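Long-range contacts in Glucanase/chitosanase (Paenibacillus fukuinensis, PDB 4ZZ5), which binds chitosan as one CBM32 module of a larger chitosanase/glucanase, an enzyme that probably hydrolyses glycosidic bonds in polysaccharides: residues Q48-N53 with Y129-F134; S61-N66 with D104-A109; A72-I77 with Y119-A124. All blocks are in the same frame, centred on the assembly; numbering follows the deposited sequence.

How the interactions relate
The three contacts build one β-sandwich. Interaction 1 packs its two sheets face to face, about 3 Å from the centre of the chain; interaction 2 pairs strands within one sheet and interaction 3 within the other. Interactions 1 and 2 lie about 13 Å apart between centres and meet where E133 O and N66 N approach to 2.9 Å, with L65 packed on L131 and F134. Strand 48-54 of interaction 1 borders strand 115-123 of interaction 3, Q48 O and A120 N being 2.8 Å apart. Interactions 2 and 3 are tied across the core by D104 OD2 and Y75 OH at 2.6 Å. An ethanediol near Y129 and a sulfate near Y119 probably come from the crystallisation liquor.

Interaction 1: Q48-N53 with Y129-F134; sequences QWIYIN and YSLWEF
Strand 48-53 lies across from 129-134, the loop residue Y129 and the strand that follows it, with CA atoms of Q48 and Y129 7.3 Å apart and those of I52 and F134 8.8 Å apart, a spacing at which side chains do the joining. The principal meeting is that of I52 with F134. The methyl CD1 of I52 stands 3.3 Å above the centre of the F134 ring, 9° off its normal, a CH-pi contact made over the face. F134 reaches it because its CG lies anti to the backbone N (chi1 174°), sending the ring across toward strand 48-54. At the edge of the same ring, CE2 lies 3.7 Å from I50 O. The branch methyl CG2 of I50 touches two neighbours on the opposing sheet, F134 CD2 at 3.9 Å and L131 CD1 at 4.0 Å. At the other end, Q48 applies its aliphatic part: CG meets Y129 CD1 at 3.6 Å, near the ring plane, while the amide turns away and its OE1 is hydrogen-bonded with the hydroxyls of S18 and S19. Beyond L131 the second strand is broken by a classic beta bulge, W132 and E133 both facing N66. This buried, largely apolar interface is the core of the CBM32 β-sandwich, the F5/8 type C fold.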
ATOM      1  N   GLN A  48      -7.614  -7.034  -1.432  1.00  6.81           N
ATOM      2  CA  GLN A  48      -6.227  -7.317  -1.472  1.00  6.00           C
ATOM      3  C   GLN A  48      -5.481  -6.246  -0.726  1.00  6.34           C
ATOM      4  O   GLN A  48      -6.014  -5.159  -0.487  1.00  7.46           O
ATOM      5  CB  GLN A  48      -5.728  -7.381  -2.950  1.00  6.48           C
ATOM      6  CG  GLN A  48      -6.447  -8.352  -3.814  1.00  6.77           C
ATOM      7  CD  GLN A  48      -6.126  -9.799  -3.555  1.00  7.29           C
ATOM      8  OE1 GLN A  48      -5.166 -10.179  -2.920  1.00  7.54           O
ATOM      9  NE2 GLN A  48      -6.876 -10.688  -4.205  1.00  8.91           N
ATOM     10  N   TRP A  49      -4.253  -6.522  -0.343  1.00  5.74           N
ATOM     11  CA  TRP A  49      -3.488  -5.598   0.474  1.00  5.63           C
ATOM     12  C   TRP A  49      -2.028  -5.771   0.320  1.00  5.09           C
ATOM     13  O   TRP A  49      -1.517  -6.830  -0.065  1.00  5.31           O
ATOM     14  CB  TRP A  49      -3.959  -5.677   1.939  1.00  6.16           C
ATOM     15  CG  TRP A  49      -3.883  -7.035   2.569  1.00  6.10           C
ATOM     16  CD1 TRP A  49      -4.944  -7.824   2.818  1.00  7.13           C
ATOM     17  CD2 TRP A  49      -2.695  -7.748   3.066  1.00  6.59           C
ATOM     18  NE1 TRP A  49      -4.494  -9.009   3.401  1.00  8.08           N
ATOM     19  CE2 TRP A  49      -3.164  -8.991   3.516  1.00  7.26           C
ATOM     20  CE3 TRP A  49      -1.363  -7.434   3.124  1.00  7.31           C
ATOM     21  CZ2 TRP A  49      -2.237  -9.944   4.043  1.00  7.67           C
ATOM     22  CZ3 TRP A  49      -0.464  -8.409   3.639  1.00  7.37           C
ATOM     23  CH2 TRP A  49      -0.952  -9.616   4.076  1.00  8.56           C
ATOM     24  N   ILE A  50      -1.320  -4.678   0.662  1.00  5.38           N
ATOM     25  CA  ILE A  50       0.120  -4.684   0.756  1.00  5.65           C
ATOM     26  C   ILE A  50       0.471  -3.895   2.001  1.00  5.39           C
ATOM     27  O   ILE A  50      -0.099  -2.795   2.212  1.00  5.83           O
ATOM     28  CB  ILE A  50       0.799  -4.075  -0.496  1.00  5.88           C
ATOM     29  CG1 ILE A  50       2.292  -3.945  -0.310  1.00  6.72           C
ATOM     30  CG2 ILE A  50       0.219  -2.741  -0.918  1.00  7.39           C
ATOM     31  CD1 ILE A  50       3.013  -3.735  -1.624  1.00  8.12           C
ATOM     32  N   TYR A  51       1.374  -4.383   2.823  1.00  5.75           N
ATOM     33  CA  TYR A  51       1.885  -3.569   3.952  1.00  6.12           C
ATOM     34  C   TYR A  51       3.363  -3.472   3.909  1.00  7.04           C
ATOM     35  O   TYR A  51       4.085  -4.371   3.352  1.00  7.04           O
ATOM     36  CB  TYR A  51       1.353  -4.017   5.318  1.00  6.71           C
ATOM     37  CG  TYR A  51       1.819  -5.312   5.909  1.00  7.04           C
ATOM     38  CD1 TYR A  51       3.116  -5.400   6.402  1.00  8.85           C
ATOM     39  CD2 TYR A  51       0.970  -6.346   6.075  1.00  7.40           C
ATOM     40  CE1 TYR A  51       3.470  -6.672   7.025  1.00 10.03           C
ATOM     41  CE2 TYR A  51       1.329  -7.540   6.678  1.00  9.87           C
ATOM     42  CZ  TYR A  51       2.598  -7.636   7.103  1.00 10.80           C
ATOM     43  OH  TYR A  51       3.001  -8.865   7.716  1.00 13.83           O
ATOM     44  N   ILE A  52       3.874  -2.426   4.514  1.00  7.22           N
ATOM     45  CA  ILE A  52       5.294  -2.105   4.670  1.00  7.89           C
ATOM     46  C   ILE A  52       5.635  -2.116   6.120  1.00  7.63           C
ATOM     47  O   ILE A  52       4.882  -1.515   6.942  1.00  8.99           O
ATOM     48  CB  ILE A  52       5.579  -0.755   4.126  1.00  9.78           C
ATOM     49  CG1 ILE A  52       5.112  -0.606   2.661  1.00 10.92           C
ATOM     50  CG2 ILE A  52       7.066  -0.403   4.302  1.00 12.19           C
ATOM     51  CD1 ILE A  52       5.016   0.826   2.188  1.00 12.80           C
ATOM     52  N   ASN A  53       6.665  -2.818   6.534  1.00  8.40           N
ATOM     53  CA  ASN A  53       7.257  -2.710   7.862  1.00  9.08           C
ATOM     54  C   ASN A  53       8.237  -1.621   7.888  1.00 10.61           C
ATOM     55  O   ASN A  53       9.326  -1.699   7.272  1.00 10.60           O
ATOM     56  CB  ASN A  53       7.925  -4.057   8.159  1.00  9.80           C
ATOM     57  CG  ASN A  53       8.444  -4.082   9.602  1.00 12.20           C
ATOM     58  OD1 ASN A  53       8.560  -3.035  10.262  1.00 13.33           O
ATOM     59  ND2 ASN A  53       8.682  -5.276  10.110  1.00 11.53           N
ATOM     60  N   TYR A 129      -5.349  -5.586  -8.310  1.00  8.08           N
ATOM     61  CA  TYR A 129      -4.833  -4.286  -7.934  1.00  7.76           C
ATOM     62  C   TYR A 129      -3.382  -4.283  -8.174  1.00  7.71           C
ATOM     63  O   TYR A 129      -2.705  -5.279  -7.889  1.00  8.39           O
ATOM     64  CB  TYR A 129      -5.137  -3.986  -6.443  1.00  7.76           C
ATOM     65  CG  TYR A 129      -6.579  -4.067  -6.053  1.00  7.19           C
ATOM     66  CD1 TYR A 129      -7.090  -5.275  -5.619  1.00  7.83           C
ATOM     67  CD2 TYR A 129      -7.454  -3.031  -6.157  1.00  7.90           C
ATOM     68  CE1 TYR A 129      -8.418  -5.355  -5.178  1.00  7.94           C
ATOM     69  CE2 TYR A 129      -8.733  -3.095  -5.718  1.00  8.75           C
ATOM     70  CZ  TYR A 129      -9.236  -4.297  -5.224  1.00  7.33           C
ATOM     71  OH  TYR A 129     -10.534  -4.370  -4.806  1.00  8.78           O
ATOM     72  N   SER A 130      -2.815  -3.142  -8.567  1.00  7.21           N
ATOM     73  CA  SER A 130      -1.365  -3.043  -8.859  1.00  7.40           C
ATOM     74  C   SER A 130      -0.822  -1.682  -8.626  1.00  6.97           C
ATOM     75  O   SER A 130      -1.442  -0.690  -9.054  1.00  7.54           O
ATOM     76  CB  SER A 130      -1.099  -3.532 -10.293  1.00  7.78           C
ATOM     77  OG  SER A 130       0.222  -3.549 -10.595  1.00  8.46           O
ATOM     78  N   LEU A 131       0.283  -1.615  -7.928  1.00  6.94           N
ATOM     79  CA  LEU A 131       1.014  -0.416  -7.595  1.00  6.86           C
ATOM     80  C   LEU A 131       2.451  -0.450  -8.093  1.00  6.99           C
ATOM     81  O   LEU A 131       3.227  -1.316  -7.736  1.00  7.31           O
ATOM     82  CB  LEU A 131       1.077  -0.201  -6.039  1.00  6.87           C
ATOM     83  CG  LEU A 131      -0.257   0.138  -5.399  1.00  6.54           C
ATOM     84  CD1 LEU A 131      -0.216  -0.171  -3.911  1.00  7.03           C
ATOM     85  CD2 LEU A 131      -0.592   1.619  -5.554  1.00  7.28           C
ATOM     86  N   TRP A 132       2.787   0.563  -8.940  1.00  7.65           N
ATOM     87  CA  TRP A 132       4.179   0.815  -9.278  1.00  8.02           C
ATOM     88  C   TRP A 132       5.012   1.198  -8.031  1.00  8.85           C
ATOM     89  O   TRP A 132       6.129   0.744  -7.881  1.00  8.25           O
ATOM     90  CB  TRP A 132       4.307   1.887 -10.363  1.00  9.42           C
ATOM     91  CG  TRP A 132       3.612   1.617 -11.657  1.00  9.49           C
ATOM     92  CD1 TRP A 132       2.522   2.244 -12.098  1.00 10.04           C
ATOM     93  CD2 TRP A 132       4.023   0.702 -12.689  1.00  9.49           C
ATOM     94  NE1 TRP A 132       2.177   1.773 -13.366  1.00 10.23           N
ATOM     95  CE2 TRP A 132       3.077   0.871 -13.745  1.00  9.82           C
ATOM     96  CE3 TRP A 132       5.073  -0.143 -12.869  1.00 11.45           C
ATOM     97  CZ2 TRP A 132       3.198   0.119 -14.946  1.00 10.73           C
ATOM     98  CZ3 TRP A 132       5.161  -0.914 -14.088  1.00 11.45           C
ATOM     99  CH2 TRP A 132       4.213  -0.755 -15.074  1.00 11.48           C
ATOM    100  N   GLU A 133       4.414   2.061  -7.194  1.00  7.95           N
ATOM    101  CA  GLU A 133       5.095   2.517  -5.997  1.00  8.38           C
ATOM    102  C   GLU A 133       4.079   2.828  -4.891  1.00  7.77           C
ATOM    103  O   GLU A 133       2.962   3.279  -5.185  1.00  8.46           O
ATOM    104  CB  GLU A 133       5.932   3.792  -6.250  1.00  9.79           C
ATOM    105  CG  GLU A 133       7.267   3.542  -7.001  1.00 11.39           C
ATOM    106  CD  GLU A 133       8.247   2.687  -6.218  1.00 10.45           C
ATOM    107  OE1 GLU A 133       8.718   3.157  -5.135  1.00 12.05           O
ATOM    108  OE2 GLU A 133       8.628   1.566  -6.624  1.00 11.23           O
ATOM    109  N   PHE A 134       4.513   2.632  -3.661  1.00  7.63           N
ATOM    110  CA  PHE A 134       3.758   2.915  -2.427  1.00  7.48           C
ATOM    111  C   PHE A 134       4.804   3.650  -1.572  1.00  8.10           C
ATOM    112  O   PHE A 134       5.746   2.993  -1.097  1.00  8.71           O
ATOM    113  CB  PHE A 134       3.374   1.586  -1.850  1.00  8.39           C
ATOM    114  CG  PHE A 134       2.682   1.594  -0.468  1.00  7.85           C
ATOM    115  CD1 PHE A 134       2.330   2.701   0.261  1.00  7.75           C
ATOM    116  CD2 PHE A 134       2.341   0.365   0.097  1.00  9.34           C
ATOM    117  CE1 PHE A 134       1.784   2.625   1.545  1.00  7.72           C
ATOM    118  CE2 PHE A 134       1.732   0.252   1.325  1.00 10.10           C
ATOM    119  CZ  PHE A 134       1.493   1.415   2.088  1.00  8.92           C
TER

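Interaction 2: S61-N66 with D104-A109; sequences SRVKLN and DDITFA
R62 extends from its strand with CG anti to the backbone N (chi1 -180°) and then bends about the CG-CD bond (chi3 77°), which folds the guanidinium over toward D105, diagonally placed on the neighbouring strand. NH1 meets D105 OD1 at 3.2 Å in a nearly straight hydrogen bond that is also a salt bridge. The carboxylate oxygen offers its syn lone pair and lies in the guanidinium plane, although the two flat groups are turned 62° apart. K64 NZ stays 4.2 Å from D105 OD2, beyond salt-bridge range but of opposite charge. On the other side of the sheet, F108 lays a ring face against the backbone of S61, whose C sits 3.8 Å above the plane toward the rim, and V63 CG2 touches the ring edge at CE2, 3.9 Å away. The strands are antiparallel. V63 and I106 form a hydrogen-bonded pair, V63 N to I106 O 2.9 Å and I106 N to V63 O 2.8 Å, and L65 pairs with D104 in the same way. Where strand 57-67 meets Y137, S61 and R62 form a classic beta bulge, and R62 makes a cation-pi contact with Y137. The chemistry thus divides by face: one salt bridge, with K64 close by, marks the R62 and D105 side, whereas OD2 of the buried D104 is hydrogen-bonded with Y75 OH and W67 NE1, which probably favours the ionised form.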
ATOM      1  N   SER A  61       2.346  11.095   7.959  1.00  7.96           N
ATOM      2  CA  SER A  61       1.180  11.910   7.593  1.00  8.74           C
ATOM      3  C   SER A  61       0.860  11.956   6.162  1.00  8.98           C
ATOM      4  O   SER A  61      -0.095  12.622   5.748  1.00 10.26           O
ATOM      5  CB  SER A  61       1.391  13.346   8.157  1.00 11.23           C
ATOM      6  OG  SER A  61       2.373  14.028   7.402  1.00 13.65           O
ATOM      7  N   ARG A  62       1.651  11.279   5.292  1.00  8.62           N
ATOM      8  CA  ARG A  62       1.425  11.311   3.874  1.00  9.62           C
ATOM      9  C   ARG A  62       1.777   9.998   3.260  1.00  8.66           C
ATOM     10  O   ARG A  62       2.793   9.371   3.562  1.00  9.38           O
ATOM     11  CB  ARG A  62       2.211  12.430   3.206  1.00 10.22           C
ATOM     12  CG  ARG A  62       2.051  12.567   1.710  1.00 13.19           C
ATOM     13  CD  ARG A  62       2.642  13.894   1.229  1.00 19.96           C
ATOM     14  NE  ARG A  62       4.052  13.931   1.135  1.00 27.89           N
ATOM     15  CZ  ARG A  62       4.750  13.712   0.010  1.00 31.46           C
ATOM     16  NH1 ARG A  62       4.176  13.304  -1.143  1.00 31.80           N
ATOM     17  NH2 ARG A  62       6.060  13.855   0.066  1.00 28.47           N
ATOM     18  N   VAL A  63       0.950   9.553   2.314  1.00  8.39           N
ATOM     19  CA  VAL A  63       1.218   8.387   1.460  1.00  8.12           C
ATOM     20  C   VAL A  63       1.083   8.805   0.040  1.00  9.60           C
ATOM     21  O   VAL A  63       0.076   9.500  -0.309  1.00 12.69           O
ATOM     22  CB  VAL A  63       0.289   7.221   1.856  1.00  9.19           C
ATOM     23  CG1 VAL A  63       0.297   6.105   0.762  1.00  9.72           C
ATOM     24  CG2 VAL A  63       0.712   6.667   3.151  1.00  9.35           C
ATOM     25  N   LYS A  64       1.985   8.416  -0.843  1.00  9.15           N
ATOM     26  CA  LYS A  64       1.785   8.580  -2.255  1.00  9.03           C
ATOM     27  C   LYS A  64       1.719   7.251  -2.914  1.00  8.11           C
ATOM     28  O   LYS A  64       2.619   6.424  -2.779  1.00  9.20           O
ATOM     29  CB  LYS A  64       2.879   9.450  -2.886  1.00  9.99           C
ATOM     30  CG  LYS A  64       2.678   9.775  -4.349  1.00 16.16           C
ATOM     31  CD  LYS A  64       3.886  10.551  -4.918  1.00 22.87           C
ATOM     32  CE  LYS A  64       3.516  11.779  -5.724  1.00 30.52           C
ATOM     33  NZ  LYS A  64       4.410  12.902  -5.301  1.00 35.36           N
ATOM     34  N   LEU A  65       0.639   6.997  -3.649  1.00  7.65           N
ATOM     35  CA  LEU A  65       0.460   5.767  -4.424  1.00  8.55           C
ATOM     36  C   LEU A  65       0.642   6.037  -5.878  1.00  8.37           C
ATOM     37  O   LEU A  65       0.071   7.069  -6.356  1.00 10.50           O
ATOM     38  CB  LEU A  65      -0.917   5.179  -4.176  1.00  8.35           C
ATOM     39  CG  LEU A  65      -1.220   4.871  -2.709  1.00  8.22           C
ATOM     40  CD1 LEU A  65      -2.622   4.249  -2.593  1.00  8.12           C
ATOM     41  CD2 LEU A  65      -0.160   3.948  -2.035  1.00  8.39           C
ATOM     42  N   ASN A  66       1.307   5.205  -6.612  1.00  7.98           N
ATOM     43  CA  ASN A  66       1.392   5.321  -8.072  1.00  9.23           C
ATOM     44  C   ASN A  66       0.781   4.040  -8.629  1.00  8.80           C
ATOM     45  O   ASN A  66       1.439   2.975  -8.624  1.00  8.15           O
ATOM     46  CB  ASN A  66       2.817   5.508  -8.545  1.00 10.67           C
ATOM     47  CG  ASN A  66       2.922   5.528 -10.059  1.00 10.75           C
ATOM     48  OD1 ASN A  66       1.999   5.428 -10.749  1.00 13.78           O
ATOM     49  ND2 ASN A  66       4.183   5.628 -10.557  1.00 17.82           N
ATOM     50  N   ASP A 104      -2.104   8.979  -6.440  1.00  9.37           N
ATOM     51  CA  ASP A 104      -2.940   9.392  -5.339  1.00  9.53           C
ATOM     52  C   ASP A 104      -2.029   9.911  -4.301  1.00 10.14           C
ATOM     53  O   ASP A 104      -1.233   9.158  -3.689  1.00 10.12           O
ATOM     54  CB  ASP A 104      -3.746   8.237  -4.759  1.00  8.84           C
ATOM     55  CG  ASP A 104      -4.829   7.714  -5.652  1.00  9.87           C
ATOM     56  OD1 ASP A 104      -5.075   8.263  -6.793  1.00 13.26           O
ATOM     57  OD2 ASP A 104      -5.469   6.690  -5.249  1.00  9.18           O
ATOM     58  N   ASP A 105      -2.131  11.223  -4.038  1.00 10.59           N
ATOM     59  CA  ASP A 105      -1.362  11.837  -3.007  1.00 10.87           C
ATOM     60  C   ASP A 105      -2.174  12.085  -1.760  1.00 11.64           C
ATOM     61  O   ASP A 105      -3.059  12.976  -1.802  1.00 18.57           O
ATOM     62  CB  ASP A 105      -0.725  13.191  -3.510  1.00 14.70           C
ATOM     63  CG  ASP A 105       0.562  13.608  -2.691  1.00 21.22           C
ATOM     64  OD1 ASP A 105       1.060  12.951  -1.717  1.00 23.23           O
ATOM     65  OD2 ASP A 105       1.243  14.595  -3.192  1.00 25.77           O
ATOM     66  N   ILE A 106      -1.981  11.382  -0.680  1.00  9.74           N
ATOM     67  CA  ILE A 106      -2.922  11.270   0.411  0.84  9.63           C
ATOM     68  C   ILE A 106      -2.286  11.910   1.622  1.00 10.18           C
ATOM     69  O   ILE A 106      -1.200  11.544   1.996  1.00 11.45           O
ATOM     70  CB  ILE A 106      -3.192   9.770   0.674  0.84 10.14           C
ATOM     71  CG1 ILE A 106      -3.814   9.055  -0.546  0.84  9.91           C
ATOM     72  CG2 ILE A 106      -4.102   9.645   1.875  0.84 11.48           C
ATOM     73  CD1 ILE A 106      -3.483   7.583  -0.561  0.84 11.79           C
ATOM     74  N   THR A 107      -2.984  12.761   2.336  1.00 10.26           N
ATOM     75  CA  THR A 107      -2.533  13.289   3.620  1.00 10.25           C
ATOM     76  C   THR A 107      -3.548  12.902   4.734  1.00  9.79           C
ATOM     77  O   THR A 107      -4.756  12.796   4.460  1.00 11.86           O
ATOM     78  CB  THR A 107      -2.285  14.803   3.598  1.00 13.68           C
ATOM     79  OG1 THR A 107      -3.519  15.405   3.308  1.00 17.68           O
ATOM     80  CG2 THR A 107      -1.211  15.148   2.635  1.00 14.01           C
ATOM     81  N   PHE A 108      -3.092  12.767   5.947  1.00  9.07           N
ATOM     82  CA  PHE A 108      -3.909  12.460   7.075  1.00  8.92           C
ATOM     83  C   PHE A 108      -3.243  12.943   8.346  1.00  8.94           C
ATOM     84  O   PHE A 108      -2.073  13.304   8.325  1.00 10.71           O
ATOM     85  CB  PHE A 108      -4.259  10.961   7.136  1.00  8.49           C
ATOM     86  CG  PHE A 108      -3.018  10.043   6.901  1.00  7.94           C
ATOM     87  CD1 PHE A 108      -2.182   9.774   7.919  1.00  8.26           C
ATOM     88  CD2 PHE A 108      -2.736   9.504   5.665  1.00  9.28           C
ATOM     89  CE1 PHE A 108      -1.048   9.009   7.744  1.00  8.77           C
ATOM     90  CE2 PHE A 108      -1.591   8.741   5.469  1.00  9.02           C
ATOM     91  CZ  PHE A 108      -0.780   8.486   6.482  1.00  9.06           C
ATOM     92  N   ALA A 109      -3.963  12.915   9.437  1.00  9.74           N
ATOM     93  CA  ALA A 109      -3.430  13.435  10.692  1.00 10.44           C
ATOM     94  C   ALA A 109      -2.176  12.684  11.003  1.00  9.69           C
ATOM     95  O   ALA A 109      -2.151  11.434  10.985  1.00  9.52           O
ATOM     96  CB  ALA A 109      -4.495  13.246  11.790  1.00 11.62           C
TER

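Interaction 3: A72-I77 with Y119-A124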
ATOM      1  N   ALA A  72      -7.496   0.848  -7.555  1.00  7.18           N
ATOM      2  CA  ALA A  72      -8.626   0.740  -6.628  1.00  7.69           C
ATOM      3  C   ALA A  72      -9.433   1.996  -6.656  1.00  8.28           C
ATOM      4  O   ALA A  72      -8.887   3.106  -6.434  1.00  8.10           O
ATOM      5  CB  ALA A  72      -8.159   0.511  -5.203  1.00  7.61           C
ATOM      6  N   THR A  73     -10.750   1.896  -6.883  1.00  8.38           N
ATOM      7  CA  THR A  73     -11.629   2.974  -6.628  1.00  8.78           C
ATOM      8  C   THR A  73     -12.007   3.170  -5.149  1.00  8.67           C
ATOM      9  O   THR A  73     -12.323   4.244  -4.693  1.00  8.93           O
ATOM     10  CB  THR A  73     -12.936   2.899  -7.468  1.00  9.45           C
ATOM     11  OG1 THR A  73     -13.653   1.758  -7.105  1.00 10.16           O
ATOM     12  CG2 THR A  73     -12.611   2.876  -8.954  1.00 11.32           C
ATOM     13  N   ALA A  74     -11.945   2.046  -4.397  1.00  8.40           N
ATOM     14  CA  ALA A  74     -12.143   2.075  -2.936  1.00  8.14           C
ATOM     15  C   ALA A  74     -10.996   1.359  -2.248  1.00  7.00           C
ATOM     16  O   ALA A  74     -10.679   0.255  -2.600  1.00  6.81           O
ATOM     17  CB  ALA A  74     -13.456   1.425  -2.497  1.00  9.00           C
ATOM     18  N   TYR A  75     -10.415   2.086  -1.321  1.00  7.02           N
ATOM     19  CA  TYR A  75      -9.308   1.475  -0.491  1.00  6.86           C
ATOM     20  C   TYR A  75      -9.204   2.323   0.702  1.00  6.90           C
ATOM     21  O   TYR A  75      -9.685   3.459   0.830  1.00  7.24           O
ATOM     22  CB  TYR A  75      -7.984   1.471  -1.298  1.00  6.85           C
ATOM     23  CG  TYR A  75      -7.451   2.832  -1.667  1.00  6.69           C
ATOM     24  CD1 TYR A  75      -6.577   3.511  -0.830  1.00  8.50           C
ATOM     25  CD2 TYR A  75      -7.781   3.410  -2.899  1.00  7.82           C
ATOM     26  CE1 TYR A  75      -6.077   4.767  -1.180  1.00  8.11           C
ATOM     27  CE2 TYR A  75      -7.265   4.650  -3.267  1.00  7.77           C
ATOM     28  CZ  TYR A  75      -6.458   5.297  -2.365  1.00  7.84           C
ATOM     29  OH  TYR A  75      -5.911   6.591  -2.715  1.00  9.19           O
ATOM     30  N   SER A  76      -8.465   1.752   1.648  1.00  7.26           N
ATOM     31  CA  SER A  76      -8.053   2.471   2.855  0.50  7.66           C
ATOM     32  C   SER A  76      -6.564   2.434   3.047  1.00  8.15           C
ATOM     33  O   SER A  76      -5.868   1.490   2.562  1.00  9.18           O
ATOM     34  CB  SER A  76      -8.721   1.977   4.037  0.50  7.98           C
ATOM     35  OG  SER A  76      -8.457   0.634   4.249  0.50  8.03           O
ATOM     36  N   ILE A  77      -6.001   3.432   3.692  1.00  6.88           N
ATOM     37  CA  ILE A  77      -4.667   3.432   4.265  1.00  5.97           C
ATOM     38  C   ILE A  77      -4.814   3.179   5.726  1.00  5.70           C
ATOM     39  O   ILE A  77      -5.639   3.802   6.409  1.00  6.28           O
ATOM     40  CB  ILE A  77      -3.947   4.740   4.039  1.00  7.39           C
ATOM     41  CG1 ILE A  77      -3.881   5.144   2.589  1.00  9.97           C
ATOM     42  CG2 ILE A  77      -2.568   4.683   4.625  1.00  7.99           C
ATOM     43  CD1 ILE A  77      -3.232   4.197   1.680  1.00 10.41           C
ATOM     44  N   TYR A 119      -5.260  -1.269   1.906  1.00  5.30           N
ATOM     45  CA  TYR A 119      -6.280  -2.320   1.921  1.00  6.01           C
ATOM     46  C   TYR A 119      -7.306  -1.942   0.867  1.00  6.22           C
ATOM     47  O   TYR A 119      -8.048  -0.988   1.042  1.00  6.69           O
ATOM     48  CB  TYR A 119      -6.852  -2.405   3.346  1.00  6.42           C
ATOM     49  CG  TYR A 119      -7.798  -3.539   3.517  1.00  6.84           C
ATOM     50  CD1 TYR A 119      -7.390  -4.865   3.708  1.00  8.37           C
ATOM     51  CD2 TYR A 119      -9.151  -3.319   3.516  1.00 10.01           C
ATOM     52  CE1 TYR A 119      -8.285  -5.917   3.860  1.00  9.06           C
ATOM     53  CE2 TYR A 119     -10.038  -4.394   3.665  1.00 10.35           C
ATOM     54  CZ  TYR A 119      -9.602  -5.643   3.810  1.00  9.55           C
ATOM     55  OH  TYR A 119     -10.596  -6.608   3.936  1.00 11.51           O
ATOM     56  N   ALA A 120      -7.268  -2.643  -0.231  1.00  5.74           N
ATOM     57  CA  ALA A 120      -7.996  -2.295  -1.449  1.00  5.84           C
ATOM     58  C   ALA A 120      -9.221  -3.197  -1.563  1.00  5.89           C
ATOM     59  O   ALA A 120      -9.173  -4.425  -1.480  1.00  7.28           O
ATOM     60  CB  ALA A 120      -7.114  -2.486  -2.634  1.00  7.25           C
ATOM     61  N   THR A 121     -10.361  -2.572  -1.791  1.00  7.20           N
ATOM     62  CA  THR A 121     -11.660  -3.316  -1.662  1.00  7.83           C
ATOM     63  C   THR A 121     -12.547  -3.161  -2.867  1.00  9.32           C
ATOM     64  O   THR A 121     -13.391  -4.108  -3.023  1.00 11.69           O
ATOM     65  CB  THR A 121     -12.424  -2.858  -0.416  1.00  8.93           C
ATOM     66  OG1 THR A 121     -12.636  -1.455  -0.407  1.00  9.49           O
ATOM     67  CG2 THR A 121     -11.655  -3.231   0.846  1.00 10.77           C
ATOM     68  N   THR A 122     -12.458  -2.152  -3.715  1.00  8.55           N
ATOM     69  CA  THR A 122     -13.217  -2.127  -5.023  1.00  9.12           C
ATOM     70  C   THR A 122     -12.242  -1.787  -6.086  1.00  8.28           C
ATOM     71  O   THR A 122     -11.508  -0.782  -6.022  1.00  8.67           O
ATOM     72  CB  THR A 122     -14.345  -1.142  -4.996  1.00  9.88           C
ATOM     73  OG1 THR A 122     -15.264  -1.469  -3.953  1.00 11.30           O
ATOM     74  CG2 THR A 122     -15.116  -1.125  -6.359  1.00 11.36           C
ATOM     75  N   ARG A 123     -12.218  -2.593  -7.098  1.00  9.57           N
ATOM     76  CA  ARG A 123     -11.398  -2.468  -8.302  1.00  9.44           C
ATOM     77  C   ARG A 123     -12.022  -1.515  -9.284  1.00  9.36           C
ATOM     78  O   ARG A 123     -13.260  -1.523  -9.525  1.00 12.18           O
ATOM     79  CB  ARG A 123     -11.248  -3.781  -8.981  1.00 10.07           C
ATOM     80  CG  ARG A 123     -10.562  -4.925  -8.202  1.00 10.11           C
ATOM     81  CD  ARG A 123     -10.640  -6.222  -9.010  1.00 11.35           C
ATOM     82  NE  ARG A 123     -12.047  -6.709  -8.944  1.00 12.49           N
ATOM     83  CZ  ARG A 123     -12.538  -7.752  -9.675  1.00 11.27           C
ATOM     84  NH1 ARG A 123     -11.773  -8.427 -10.456  1.00 11.94           N
ATOM     85  NH2 ARG A 123     -13.833  -8.047  -9.405  1.00 14.22           N
ATOM     86  N   ALA A 124     -11.187  -0.856 -10.037  1.00  8.75           N
ATOM     87  CA  ALA A 124     -11.592  -0.127 -11.316  1.00 10.09           C
ATOM     88  C   ALA A 124     -11.709  -1.082 -12.437  1.00 10.76           C
ATOM     89  O   ALA A 124     -12.386  -0.672 -13.442  1.00 13.60           O
ATOM     90  CB  ALA A 124     -10.541   0.900 -11.673  1.00 10.20           C
TER
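T122 leans on A74 and T73 with every atom of its side chain. CB lies 3.7 Å from A74 CB; from there OG1 also keeps to the methyl of A74. With OG1 anti to the carbonyl carbon (chi1 -59°), CG2 lies anti to the backbone N and ends 3.3 Å from T73 OG1. T73 in turn extends its own methyl CG2 to A124 CB, 3.9 Å away, so small side chains close the corner that both chains turn, at 73-74 and at 122. The backbone beneath is doubly bulged. A74 O accepts from T121 N at 3.0 Å and from T122 N at 3.2 Å, both bonds nearly straight and both arriving from the same face of its plane; T122 O accepts from A74 N at 3.3 Å, with T73 N as a weak second donor bent to 125°. These are classic beta bulges, one on each strand. Further along, regular antiparallel pairing resumes: S76 N bonds to Y119 O at 2.8 Å, and Y119 N returns to S76 O. Between the bulges and this pair, Y75 CB rests 3.8 Å from A120 CA before its ring heads into the core, toward L65 and W67, and its OH bonds with D104. R123 points away, its NH1 held by Y127 O. A74 O is gripped by two good donors, T122 O by A74 N and only weakly by T73 N, so these two carbonyls stay bonded through the corner.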